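Local coordinates for capsular polysaccharide export system protein KpsC (Thermosulfurimonas dismutans, PDB 6MGD), which transfers beta-linked Kdo, probably from a CMP-activated donor, in building the glycolipid anchor of bacterial capsules, at residues A[3-13]-A[45-56]. Residues are numbered along the deposited sequence; the frame is centred on the assembly and turned at random.
Sequences DFYTYKFSLWK and RLLVWGSTLENE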
loop_
_atom_site.group_PDB
_atom_site.type_symbol
_atom_site.label_atom_id
_atom_site.label_comp_id
_atom_site.label_asym_id
_atom_site.label_seq_id
_atom_site.Cartn_x
_atom_site.Cartn_y
_atom_site.Cartn_z
ATOM N N ASP A 3 23.461 -5.455 -14.348
ATOM C CA ASP A 3 22.348 -4.530 -14.516
ATOM C C ASP A 3 21.864 -3.942 -13.194
ATOM O O ASP A 3 21.749 -2.719 -13.069
ATOM C CB ASP A 3 21.193 -5.227 -15.239
ATOM C CG ASP A 3 20.924 -4.635 -16.607
ATOM O OD1 ASP A 3 21.641 -3.687 -16.994
ATOM O OD2 ASP A 3 20.000 -5.114 -17.297
ATOM N N PHE A 4 21.574 -4.784 -12.203
ATOM C CA PHE A 4 21.001 -4.319 -10.949
ATOM C C PHE A 4 21.834 -4.778 -9.761
ATOM O O PHE A 4 22.463 -5.839 -9.786
ATOM C CB PHE A 4 19.558 -4.807 -10.779
ATOM C CG PHE A 4 18.556 -4.008 -11.556
ATOM C CD1 PHE A 4 18.294 -4.304 -12.883
ATOM C CD2 PHE A 4 17.878 -2.959 -10.961
ATOM C CE1 PHE A 4 17.372 -3.569 -13.601
ATOM C CE2 PHE A 4 16.955 -2.219 -11.673
ATOM C CZ PHE A 4 16.701 -2.524 -12.995
ATOM N N TYR A 5 21.817 -3.957 -8.714
ATOM C CA TYR A 5 22.466 -4.259 -7.449
ATOM C C TYR A 5 21.474 -4.031 -6.318
ATOM O O TYR A 5 20.591 -3.175 -6.410
ATOM C CB TYR A 5 23.714 -3.392 -7.231
ATOM C CG TYR A 5 24.821 -3.675 -8.216
ATOM C CD1 TYR A 5 25.780 -4.643 -7.949
ATOM C CD2 TYR A 5 24.904 -2.981 -9.416
ATOM C CE1 TYR A 5 26.794 -4.910 -8.846
ATOM C CE2 TYR A 5 25.915 -3.242 -10.322
ATOM C CZ TYR A 5 26.857 -4.208 -10.031
ATOM O OH TYR A 5 27.866 -4.475 -10.927
ATOM N N THR A 6 21.625 -4.811 -5.252
ATOM C CA THR A 6 20.770 -4.697 -4.080
ATOM C C THR A 6 21.514 -4.002 -2.946
ATOM O O THR A 6 22.741 -4.085 -2.836
ATOM C CB THR A 6 20.282 -6.072 -3.614
ATOM O OG1 THR A 6 21.407 -6.920 -3.355
ATOM C CG2 THR A 6 19.398 -6.711 -4.679
ATOM N N TYR A 7 20.754 -3.315 -2.096
ATOM C CA TYR A 7 21.306 -2.543 -0.987
ATOM C C TYR A 7 20.812 -3.142 0.323
ATOM O O TYR A 7 19.644 -2.968 0.690
ATOM C CB TYR A 7 20.917 -1.069 -1.102
ATOM C CG TYR A 7 21.578 -0.173 -0.080
ATOM C CD1 TYR A 7 20.876 0.295 1.022
ATOM C CD2 TYR A 7 22.907 0.208 -0.221
ATOM C CE1 TYR A 7 21.474 1.114 1.954
ATOM C CE2 TYR A 7 23.518 1.027 0.706
ATOM C CZ TYR A 7 22.798 1.479 1.792
ATOM O OH TYR A 7 23.401 2.298 2.721
ATOM N N LYS A 8 21.704 -3.849 1.020
ATOM C CA LYS A 8 21.443 -4.363 2.366
ATOM C C LYS A 8 20.217 -5.273 2.391
ATOM O O LYS A 8 19.333 -5.141 3.240
ATOM C CB LYS A 8 21.298 -3.215 3.369
ATOM C CG LYS A 8 22.553 -2.373 3.529
ATOM C CD LYS A 8 22.320 -1.199 4.464
ATOM C CE LYS A 8 23.584 -0.368 4.635
ATOM N NZ LYS A 8 23.326 0.871 5.419
ATOM N N PHE A 9 20.168 -6.204 1.445
ATOM C CA PHE A 9 19.129 -7.222 1.398
ATOM C C PHE A 9 19.609 -8.491 2.090
ATOM O O PHE A 9 20.791 -8.839 2.043
ATOM C CB PHE A 9 18.737 -7.556 -0.045
ATOM C CG PHE A 9 17.801 -6.562 -0.677
ATOM C CD1 PHE A 9 17.588 -5.318 -0.106
ATOM C CD2 PHE A 9 17.123 -6.885 -1.844
ATOM C CE1 PHE A 9 16.725 -4.410 -0.691
ATOM C CE2 PHE A 9 16.258 -5.984 -2.432
ATOM C CZ PHE A 9 16.058 -4.744 -1.855
ATOM N N SER A 10 18.675 -9.184 2.734
ATOM C CA SER A 10 18.979 -10.508 3.248
ATOM C C SER A 10 19.051 -11.511 2.097
ATOM O O SER A 10 18.483 -11.303 1.020
ATOM C CB SER A 10 17.932 -10.949 4.272
ATOM O OG SER A 10 16.647 -11.052 3.686
ATOM N N LEU A 11 19.778 -12.606 2.338
ATOM C CA LEU A 11 19.928 -13.653 1.330
ATOM C C LEU A 11 18.573 -14.128 0.819
ATOM O O LEU A 11 18.343 -14.201 -0.394
ATOM C CB LEU A 11 20.723 -14.826 1.910
ATOM C CG LEU A 11 22.227 -14.636 2.119
ATOM C CD1 LEU A 11 22.852 -15.893 2.709
ATOM C CD2 LEU A 11 22.899 -14.274 0.808
ATOM N N TRP A 12 17.666 -14.458 1.742
ATOM C CA TRP A 12 16.317 -14.863 1.360
ATOM C C TRP A 12 15.644 -13.807 0.490
ATOM O O TRP A 12 15.020 -14.135 -0.526
ATOM C CB TRP A 12 15.486 -15.142 2.613
ATOM C CG TRP A 12 14.067 -15.463 2.312
ATOM C CD1 TRP A 12 12.994 -14.633 2.452
ATOM C CD2 TRP A 12 13.556 -16.700 1.804
ATOM N NE1 TRP A 12 11.845 -15.278 2.071
ATOM C CE2 TRP A 12 12.163 -16.548 1.666
ATOM C CE3 TRP A 12 14.139 -17.923 1.454
ATOM C CZ2 TRP A 12 11.343 -17.569 1.194
ATOM C CZ3 TRP A 12 13.321 -18.940 0.989
ATOM C CH2 TRP A 12 11.938 -18.755 0.862
ATOM N N LYS A 13 15.774 -12.531 0.864
ATOM C CA LYS A 13 15.165 -11.463 0.076
ATOM C C LYS A 13 15.807 -11.332 -1.299
ATOM O O LYS A 13 15.121 -10.988 -2.267
ATOM C CB LYS A 13 15.255 -10.138 0.834
ATOM C CG LYS A 13 14.786 -8.913 0.060
ATOM C CD LYS A 13 14.531 -7.761 1.010
ATOM C CE LYS A 13 13.433 -8.124 1.994
ATOM N NZ LYS A 13 12.293 -7.177 1.897
ATOM N N ARG A 45 22.522 0.647 -11.023
ATOM C CA ARG A 45 21.119 0.516 -10.643
ATOM C C ARG A 45 21.073 -0.154 -9.275
ATOM O O ARG A 45 21.439 -1.326 -9.140
ATOM C CB ARG A 45 20.337 -0.294 -11.674
ATOM C CG ARG A 45 20.139 0.397 -13.011
ATOM C CD ARG A 45 19.469 -0.543 -13.999
ATOM N NE ARG A 45 18.830 0.169 -15.102
ATOM C CZ ARG A 45 19.401 0.399 -16.280
ATOM N NH1 ARG A 45 18.735 1.055 -17.221
ATOM N NH2 ARG A 45 20.636 -0.026 -16.519
ATOM N N LEU A 46 20.628 0.587 -8.267
ATOM C CA LEU A 46 20.576 0.093 -6.898
ATOM C C LEU A 46 19.142 -0.273 -6.533
ATOM O O LEU A 46 18.215 0.507 -6.778
ATOM C CB LEU A 46 21.119 1.136 -5.923
ATOM C CG LEU A 46 21.325 0.665 -4.482
ATOM C CD1 LEU A 46 22.374 -0.437 -4.430
ATOM C CD2 LEU A 46 21.714 1.830 -3.581
ATOM N N LEU A 47 18.965 -1.458 -5.954
ATOM C CA LEU A 47 17.678 -1.896 -5.432
ATOM C C LEU A 47 17.671 -1.686 -3.923
ATOM O O LEU A 47 18.458 -2.306 -3.200
ATOM C CB LEU A 47 17.412 -3.362 -5.778
ATOM C CG LEU A 47 17.244 -3.671 -7.266
ATOM C CD1 LEU A 47 17.029 -5.161 -7.502
ATOM C CD2 LEU A 47 16.094 -2.863 -7.844
ATOM N N VAL A 48 16.797 -0.802 -3.454
ATOM C CA VAL A 48 16.662 -0.516 -2.033
ATOM C C VAL A 48 15.240 -0.857 -1.614
ATOM O O VAL A 48 14.310 -0.847 -2.429
ATOM C CB VAL A 48 17.010 0.956 -1.703
ATOM C CG1 VAL A 48 15.841 1.877 -2.011
ATOM C CG2 VAL A 48 17.443 1.098 -0.253
ATOM N N TRP A 49 15.074 -1.176 -0.333
ATOM C CA TRP A 49 13.793 -1.621 0.197
ATOM C C TRP A 49 13.131 -0.493 0.975
ATOM O O TRP A 49 13.673 -0.028 1.984
ATOM C CB TRP A 49 13.962 -2.847 1.092
ATOM C CG TRP A 49 12.652 -3.373 1.577
ATOM C CD1 TRP A 49 12.046 -3.094 2.765
ATOM C CD2 TRP A 49 11.770 -4.253 0.871
ATOM N NE1 TRP A 49 10.845 -3.755 2.850
ATOM C CE2 TRP A 49 10.652 -4.474 1.699
ATOM C CE3 TRP A 49 11.821 -4.882 -0.377
ATOM C CZ2 TRP A 49 9.593 -5.296 1.320
ATOM C CZ3 TRP A 49 10.768 -5.696 -0.751
ATOM C CH2 TRP A 49 9.669 -5.896 0.094
ATOM N N GLY A 50 11.961 -0.067 0.508
ATOM C CA GLY A 50 11.172 0.895 1.257
ATOM C C GLY A 50 11.911 2.204 1.450
ATOM O O GLY A 50 12.503 2.759 0.518
ATOM N N SER A 51 11.885 2.703 2.682
ATOM C CA SER A 51 12.508 3.974 3.039
ATOM C C SER A 51 13.856 3.772 3.719
ATOM O O SER A 51 14.202 4.493 4.659
ATOM C CB SER A 51 11.572 4.784 3.930
ATOM O OG SER A 51 10.330 5.002 3.285
ATOM N N THR A 52 14.639 2.796 3.254
ATOM C CA THR A 52 15.915 2.500 3.896
ATOM C C THR A 52 16.876 3.677 3.793
ATOM O O THR A 52 17.557 4.021 4.767
ATOM C CB THR A 52 16.530 1.242 3.281
ATOM O OG1 THR A 52 15.661 0.126 3.510
ATOM C CG2 THR A 52 17.886 0.948 3.897
ATOM N N LEU A 53 16.940 4.316 2.623
ATOM C CA LEU A 53 17.849 5.444 2.454
ATOM C C LEU A 53 17.403 6.644 3.281
ATOM O O LEU A 53 18.239 7.351 3.857
ATOM C CB LEU A 53 17.954 5.814 0.976
ATOM C CG LEU A 53 18.414 4.684 0.053
ATOM C CD1 LEU A 53 18.367 5.112 -1.409
ATOM C CD2 LEU A 53 19.809 4.221 0.439
ATOM N N GLU A 54 16.093 6.889 3.355
ATOM C CA GLU A 54 15.598 8.021 4.132
ATOM C C GLU A 54 15.809 7.806 5.626
ATOM O O GLU A 54 16.091 8.760 6.360
ATOM C CB GLU A 54 14.117 8.263 3.833
ATOM C CG GLU A 54 13.839 8.860 2.458
ATOM C CD GLU A 54 13.974 7.848 1.336
ATOM O OE1 GLU A 54 13.845 6.634 1.606
ATOM O OE2 GLU A 54 14.211 8.266 0.182
ATOM N N ASN A 55 15.674 6.563 6.096
ATOM C CA ASN A 55 15.911 6.278 7.508
ATOM C C ASN A 55 17.375 6.469 7.880
ATOM O O ASN A 55 17.683 6.804 9.029
ATOM C CB ASN A 55 15.457 4.858 7.840
ATOM C CG ASN A 55 13.971 4.660 7.637
ATOM O OD1 ASN A 55 13.190 5.606 7.730
ATOM N ND2 ASN A 55 13.571 3.426 7.353
ATOM N N GLU A 56 18.285 6.260 6.934
ATOM C CA GLU A 56 19.703 6.499 7.154
ATOM C C GLU A 56 20.136 7.892 6.722
ATOM O O GLU A 56 21.305 8.245 6.912
ATOM C CB GLU A 56 20.535 5.451 6.410
ATOM C CG GLU A 56 20.166 4.015 6.731
ATOM C CD GLU A 56 21.010 3.016 5.965
ATOM O OE1 GLU A 56 21.387 1.979 6.551
ATOM O OE2 GLU A 56 21.303 3.271 4.778
HETATM O O HOH W 1 17.157 -1.765 1.067
HETATM O O HOH W 2 17.242 -2.755 3.223
#
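Tyr5 pairs with Leu46, and Thr6 with Leu47, in the parallel strands 4-7 and 45-49. Tyr5 N donates to Arg45 O (2.7 Å), Leu47 N returns a bond to Tyr5 O, modelled so short that its exact length carries no weight, and Tyr7 N reaches Leu47 O (2.7 Å). Beyond Tyr7 the strands part, and a water donates to Tyr7 O (2.8 Å) and accepts from Trp49 N (2.6 Å), satisfying backbone groups too far apart to pair directly.

Among apolar groups, Leu47 meets Thr6 CG2 and the Phe4 ring, with Ile17 of helix 11-20 beyond, while Thr6 OG1 bonds Asn27. Leu46 CD1 packs on Tyr7 CB. The Tyr7 ring, swung away from its own amide nitrogen (chi1 -173°), reaches Val48 CG2, Thr52 CG2 and Leu53 CD2, a broad plate suited to joining strand and helix.

Arg45 uses a methylene: CD lies toward the rim of one Phe4 face, a CH-pi contact 3.7 Å from the ring centroid. Lys13 NZ makes a cation-pi contact, centred over the six-membered ring of Trp49 (3.0 Å from its centroid). Extended Lys8 brings NZ to the syn side of Glu56 OE1 (2.5 Å), a salt bridge, and also donates to Tyr7 OH.

Backbone bonds thus fix the register within the mixed sheet of one half of a protein whose family belongs to the GT-B clan; Lys13 on Trp49 joins helix 11-20 to the end of strand 45-49, and Lys8 with Glu56 links the turn after strand 4-7 to helix 52-56.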